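Local coordinates for nascent polypeptide-associated complex protein (Methanothermobacter marburgensis, PDB 1TR8) that probably contacts nascent polypeptide chains as they emerge from the ribosome, acting as a homodimer that also binds ribosomal RNA, at residues A[24-29]-A[87-92]; A[66-71]-A[92-97]. All blocks are in the same frame, centred on the assembly; numbering follows the deposited sequence.

Contact 1: residues A[24-29]-A[87-92]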
loop_
_atom_site.group_PDB
_atom_site.type_symbol
_atom_site.label_atom_id
_atom_site.label_comp_id
_atom_site.label_asym_id
_atom_site.label_seq_id
_atom_site.Cartn_x
_atom_site.Cartn_y
_atom_site.Cartn_z
ATOM N N LEU A 24 9.382 -1.089 2.385
ATOM C CA LEU A 24 10.382 -0.228 2.990
ATOM C C LEU A 24 10.480 0.952 2.054
ATOM O O LEU A 24 9.818 0.962 1.040
ATOM C CB LEU A 24 11.716 -0.968 3.089
ATOM C CG LEU A 24 11.798 -2.162 4.043
ATOM C CD1 LEU A 24 11.477 -3.456 3.334
ATOM C CD2 LEU A 24 13.192 -2.260 4.655
ATOM N N LYS A 25 11.314 1.931 2.364
ATOM C CA LYS A 25 11.430 3.147 1.564
ATOM C C LYS A 25 11.982 2.861 0.167
ATOM O O LYS A 25 11.503 3.406 -0.838
ATOM C CB LYS A 25 12.371 4.122 2.288
ATOM C CG LYS A 25 12.624 5.426 1.559
ATOM C CD LYS A 25 13.392 6.442 2.413
ATOM C CE LYS A 25 14.868 6.068 2.624
ATOM N NZ LYS A 25 15.731 7.284 2.799
ATOM N N ARG A 26 13.005 2.018 0.110
ATOM C CA ARG A 26 13.763 1.808 -1.115
ATOM C C ARG A 26 13.352 0.562 -1.918
ATOM O O ARG A 26 13.861 0.310 -3.027
ATOM C CB ARG A 26 15.243 1.677 -0.752
ATOM C CG ARG A 26 15.838 2.842 0.044
ATOM C CD ARG A 26 17.355 2.761 0.200
ATOM N NE ARG A 26 17.965 2.569 -1.108
ATOM C CZ ARG A 26 18.301 3.553 -1.932
ATOM N NH1 ARG A 26 18.190 4.818 -1.555
ATOM N NH2 ARG A 26 18.793 3.268 -3.124
ATOM N N LYS A 27 12.474 -0.244 -1.334
ATOM C CA LYS A 27 12.165 -1.522 -1.924
ATOM C C LYS A 27 11.030 -2.191 -1.194
ATOM O O LYS A 27 10.637 -1.778 -0.109
ATOM C CB LYS A 27 13.388 -2.451 -1.899
ATOM C CG LYS A 27 13.696 -3.069 -0.542
ATOM C CD LYS A 27 14.849 -4.062 -0.622
ATOM C CE LYS A 27 15.040 -4.844 0.697
ATOM N NZ LYS A 27 16.375 -5.545 0.771
ATOM N N GLU A 28 10.520 -3.235 -1.838
ATOM C CA GLU A 28 9.536 -4.109 -1.276
ATOM C C GLU A 28 9.966 -5.567 -1.489
ATOM O O GLU A 28 10.630 -5.908 -2.466
ATOM C CB GLU A 28 8.188 -3.809 -1.925
ATOM C CG GLU A 28 7.883 -2.304 -1.891
ATOM C CD GLU A 28 6.526 -1.928 -2.454
ATOM O OE1 GLU A 28 6.026 -2.678 -3.321
ATOM O OE2 GLU A 28 5.992 -0.856 -2.059
ATOM N N ILE A 29 9.605 -6.414 -0.536
ATOM C CA ILE A 29 9.917 -7.819 -0.584
ATOM C C ILE A 29 8.578 -8.505 -0.775
ATOM O O ILE A 29 7.654 -8.250 -0.029
ATOM C CB ILE A 29 10.600 -8.292 0.728
ATOM C CG1 ILE A 29 11.894 -7.514 0.962
ATOM C CG2 ILE A 29 10.888 -9.799 0.658
ATOM C CD1 ILE A 29 12.554 -7.786 2.288
ATOM N N LEU A 87 21.249 12.113 -8.818
ATOM C CA LEU A 87 20.397 13.290 -8.587
ATOM C C LEU A 87 19.029 12.886 -8.043
ATOM O O LEU A 87 18.440 13.591 -7.236
ATOM C CB LEU A 87 20.234 14.074 -9.891
ATOM C CG LEU A 87 21.301 15.117 -10.216
ATOM C CD1 LEU A 87 21.316 15.431 -11.717
ATOM C CD2 LEU A 87 21.080 16.392 -9.423
ATOM N N GLN A 88 18.506 11.764 -8.537
ATOM C CA GLN A 88 17.315 11.134 -7.973
ATOM C C GLN A 88 17.572 10.855 -6.489
ATOM O O GLN A 88 16.770 11.231 -5.651
ATOM C CB GLN A 88 16.987 9.795 -8.667
ATOM C CG GLN A 88 16.346 9.815 -10.072
ATOM C CD GLN A 88 16.042 8.382 -10.618
ATOM O OE1 GLN A 88 14.905 7.882 -10.518
ATOM N NE2 GLN A 88 17.059 7.724 -11.168
ATOM N N GLU A 89 18.695 10.193 -6.186
ATOM C CA GLU A 89 19.074 9.834 -4.804
ATOM C C GLU A 89 19.138 11.031 -3.854
ATOM O O GLU A 89 18.764 10.914 -2.699
ATOM C CB GLU A 89 20.435 9.115 -4.724
ATOM C CG GLU A 89 20.437 7.637 -5.088
ATOM C CD GLU A 89 19.817 6.731 -4.038
ATOM O OE1 GLU A 89 19.928 7.014 -2.817
ATOM O OE2 GLU A 89 19.235 5.699 -4.449
ATOM N N THR A 90 19.646 12.169 -4.307
ATOM C CA THR A 90 19.751 13.353 -3.437
ATOM C C THR A 90 18.592 14.359 -3.552
ATOM O O THR A 90 18.722 15.511 -3.140
ATOM C CB THR A 90 21.047 14.093 -3.751
ATOM O OG1 THR A 90 20.980 14.683 -5.062
ATOM C CG2 THR A 90 22.207 13.124 -3.819
ATOM N N GLY A 91 17.496 13.967 -4.187
ATOM C CA GLY A 91 16.401 14.896 -4.447
ATOM C C GLY A 91 16.741 16.137 -5.260
ATOM O O GLY A 91 16.238 17.228 -5.005
ATOM N N GLY A 92 17.585 15.990 -6.268
ATOM C CA GLY A 92 17.957 17.139 -7.111
ATOM C C GLY A 92 19.036 18.078 -6.553
ATOM O O GLY A 92 19.379 19.082 -7.176
#
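A bend at chi3 (52°) in Arg26 and another at chi2 (-74°) in Glu89 bring the two side chains together. Each carries CG anti to its own carbonyl carbon, and the two charged ends meet although Arg26 CA and Glu89 CA lie 10.3 Å apart. The guanidinium takes the carboxylate end-on, one nitrogen to each oxygen. Arg26 NH2 gives the straighter bond, to Glu89 OE2 at 2.8 Å with an angle of 160°, and this oxygen lies almost in the guanidinium plane. Arg26 NH1 donates at 3.1 Å to Glu89 OE1, which accepts through its syn lone pair, and has a weak second bond to Glu89 OE2. Because the two planes are clearly tilted against each other, the fork is twisted rather than flat, and OE1 is displaced from the plane of the donor. This one ion pair makes up the contact, which buries just 85 Å² at the surface. Glu89 OE1 also has a long, weak ion pair with Arg100 of helix 94-100, a second and weaker positive partner. The backbone of Arg26 hydrogen-bonds with Leu58 of strand 53-61, and the residue lies in the turn that leads into strand 27-32. Behind Glu89, the helix stops at once: Gly92 N bonds to Leu87 O at 2.7 Å and Gly91 N to Gln88 O at 3.2 Å, with Gly91 at positive phi. The result is a bidentate salt bridge from a beta hairpin of the NAC domain to the C-terminal end of a UBA-domain helix, finished by a Schellman motif.

Contact 2: residues A[66-71]-A[92-97]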
loop_
_atom_site.group_PDB
_atom_site.type_symbol
_atom_site.label_atom_id
_atom_site.label_comp_id
_atom_site.label_asym_id
_atom_site.label_seq_id
_atom_site.Cartn_x
_atom_site.Cartn_y
_atom_site.Cartn_z
ATOM N N GLU A 66 17.914 18.858 -17.360
ATOM C CA GLU A 66 18.988 18.472 -18.270
ATOM C C GLU A 66 20.322 19.087 -17.886
ATOM O O GLU A 66 21.349 18.401 -17.823
ATOM C CB GLU A 66 18.632 18.903 -19.700
ATOM C CG GLU A 66 19.413 18.194 -20.796
ATOM C CD GLU A 66 18.830 16.839 -21.133
ATOM O OE1 GLU A 66 19.018 15.902 -20.348
ATOM O OE2 GLU A 66 18.181 16.697 -22.190
ATOM N N ASP A 67 20.295 20.393 -17.659
ATOM C CA ASP A 67 21.501 21.139 -17.331
ATOM C C ASP A 67 22.140 20.634 -16.041
ATOM O O ASP A 67 23.356 20.605 -15.930
ATOM C CB ASP A 67 21.206 22.641 -17.279
ATOM C CG ASP A 67 20.821 23.198 -18.631
ATOM O OD1 ASP A 67 20.932 22.456 -19.637
ATOM O OD2 ASP A 67 20.387 24.361 -18.794
ATOM N N ASP A 68 21.342 20.157 -15.097
ATOM C CA ASP A 68 21.899 19.568 -13.889
ATOM C C ASP A 68 22.529 18.219 -14.147
ATOM O O ASP A 68 23.593 17.935 -13.625
ATOM C CB ASP A 68 20.811 19.406 -12.847
ATOM C CG ASP A 68 20.306 20.730 -12.327
ATOM O OD1 ASP A 68 20.741 21.784 -12.844
ATOM O OD2 ASP A 68 19.480 20.801 -11.399
ATOM N N ILE A 69 21.874 17.383 -14.946
ATOM C CA ILE A 69 22.463 16.102 -15.361
ATOM C C ILE A 69 23.787 16.340 -16.065
ATOM O O ILE A 69 24.777 15.734 -15.708
ATOM C CB ILE A 69 21.505 15.322 -16.278
ATOM C CG1 ILE A 69 20.233 14.967 -15.508
ATOM C CG2 ILE A 69 22.153 14.032 -16.795
ATOM C CD1 ILE A 69 19.133 14.422 -16.384
ATOM N N GLU A 70 23.795 17.260 -17.023
ATOM C CA GLU A 70 25.003 17.634 -17.773
ATOM C C GLU A 70 26.135 18.075 -16.854
ATOM O O GLU A 70 27.257 17.605 -16.983
ATOM C CB GLU A 70 24.691 18.762 -18.758
ATOM C CG GLU A 70 23.982 18.280 -20.008
ATOM C CD GLU A 70 23.471 19.421 -20.869
ATOM O OE1 GLU A 70 23.992 20.568 -20.757
ATOM O OE2 GLU A 70 22.539 19.163 -21.670
ATOM N N LEU A 71 25.819 18.959 -15.916
ATOM C CA LEU A 71 26.812 19.496 -14.973
ATOM C C LEU A 71 27.463 18.391 -14.139
ATOM O O LEU A 71 28.689 18.315 -14.000
ATOM C CB LEU A 71 26.155 20.522 -14.049
ATOM C CG LEU A 71 27.068 21.536 -13.353
ATOM C CD1 LEU A 71 26.343 22.849 -13.195
ATOM C CD2 LEU A 71 27.526 21.062 -12.006
ATOM N N GLY A 92 17.585 15.990 -6.268
ATOM C CA GLY A 92 17.957 17.139 -7.111
ATOM C C GLY A 92 19.036 18.078 -6.553
ATOM O O GLY A 92 19.379 19.082 -7.176
ATOM N N ASP A 93 19.606 17.735 -5.405
ATOM C CA ASP A 93 20.672 18.530 -4.829
ATOM C C ASP A 93 21.968 18.244 -5.564
ATOM O O ASP A 93 22.479 17.115 -5.572
ATOM C CB ASP A 93 20.830 18.237 -3.345
ATOM C CG ASP A 93 21.792 19.191 -2.662
ATOM O OD1 ASP A 93 22.948 19.363 -3.119
ATOM O OD2 ASP A 93 21.469 19.806 -1.629
ATOM N N LEU A 94 22.496 19.299 -6.172
ATOM C CA LEU A 94 23.628 19.185 -7.082
ATOM C C LEU A 94 24.941 18.968 -6.332
ATOM O O LEU A 94 25.728 18.111 -6.686
ATOM C CB LEU A 94 23.700 20.459 -7.931
ATOM C CG LEU A 94 24.409 20.345 -9.273
ATOM C CD1 LEU A 94 23.740 19.353 -10.218
ATOM C CD2 LEU A 94 24.424 21.708 -9.917
ATOM N N ALA A 95 25.178 19.749 -5.289
ATOM C CA ALA A 95 26.377 19.580 -4.495
ATOM C C ALA A 95 26.540 18.123 -4.078
ATOM O O ALA A 95 27.599 17.541 -4.280
ATOM C CB ALA A 95 26.328 20.464 -3.280
ATOM N N GLU A 96 25.495 17.547 -3.492
ATOM C CA GLU A 96 25.569 16.202 -2.951
ATOM C C GLU A 96 25.686 15.149 -4.060
ATOM O O GLU A 96 26.355 14.138 -3.890
ATOM C CB GLU A 96 24.343 15.914 -2.104
ATOM C CG GLU A 96 24.258 16.777 -0.864
ATOM C CD GLU A 96 22.878 16.778 -0.248
ATOM O OE1 GLU A 96 21.998 16.006 -0.718
ATOM O OE2 GLU A 96 22.692 17.535 0.732
ATOM N N ALA A 97 24.998 15.374 -5.176
ATOM C CA ALA A 97 25.062 14.476 -6.316
ATOM C C ALA A 97 26.504 14.374 -6.783
ATOM O O ALA A 97 27.011 13.276 -6.981
ATOM C CB ALA A 97 24.164 14.993 -7.444
HETATM O O HOH W 1 18.471 18.900 -9.736
#
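Leu94 points its forked end at helix 66-76 and divides the work between its two methyl groups. Leu94 CD1 rests against the helix at Asp68, 3.7 Å from Asp68 O and 3.9 Å from Asp68 CB, whereas Leu94 CD2 meets the end of Leu71, 3.8 Å from Leu71 CD2. The two leucine side chains, Leu94 partly exposed and Leu71 exposed, cross at about a right angle, methyl against methyl. Both hold CG anti to the backbone N (chi1 -156° in Leu94, -159° in Leu71), which carries each branched end toward the other. Asp68 and Leu71, three residues apart, both face the partner segment, and Leu94 touches the two in turn. This is packing of the first helix of a UBA domain, a compact three-helix bundle, against the start of the third; Ile69, turned away from Leu94, packs instead on Thr84 and Leu87 of the second helix. Beside the apolar contact the carboxylate of Asp68 takes a different route: a water gives one hydrogen bond to Asp68 OD2 and another to Gly92 O, each 2.7 Å long, so the charged group is linked to the loop before the third helix without touching it directly. The first turn of that helix, from which Leu94 projects, is closed by Asp93 at the N-cap, where Asp93 OD1 accepts from Glu96 N at 3.2 Å and 172°, the amide approaching from above the carboxylate plane.

Overall arrangement
From the N terminus, the chain first lays down the beta strands, with 24-29 at the hairpin between strands 19-23 and 27-32. Strand 53-61 then carries it to the helices 66-76, 80-89 and 94-100. Contact 1 closes the longer loop, returning the end of helix 80-89 to the hairpin; contact 2 closes a shorter one inside the helical domain. Their segments alternate, so the loops cross, and they share Gly92. The centres are about 17 Å apart, yet the contacts touch at several points, among them Leu87 CD1 to Ile69 N at 3.8 Å. Contact 1 thus spans from strands to helices, whereas contact 2 joins the first and last helices to each other.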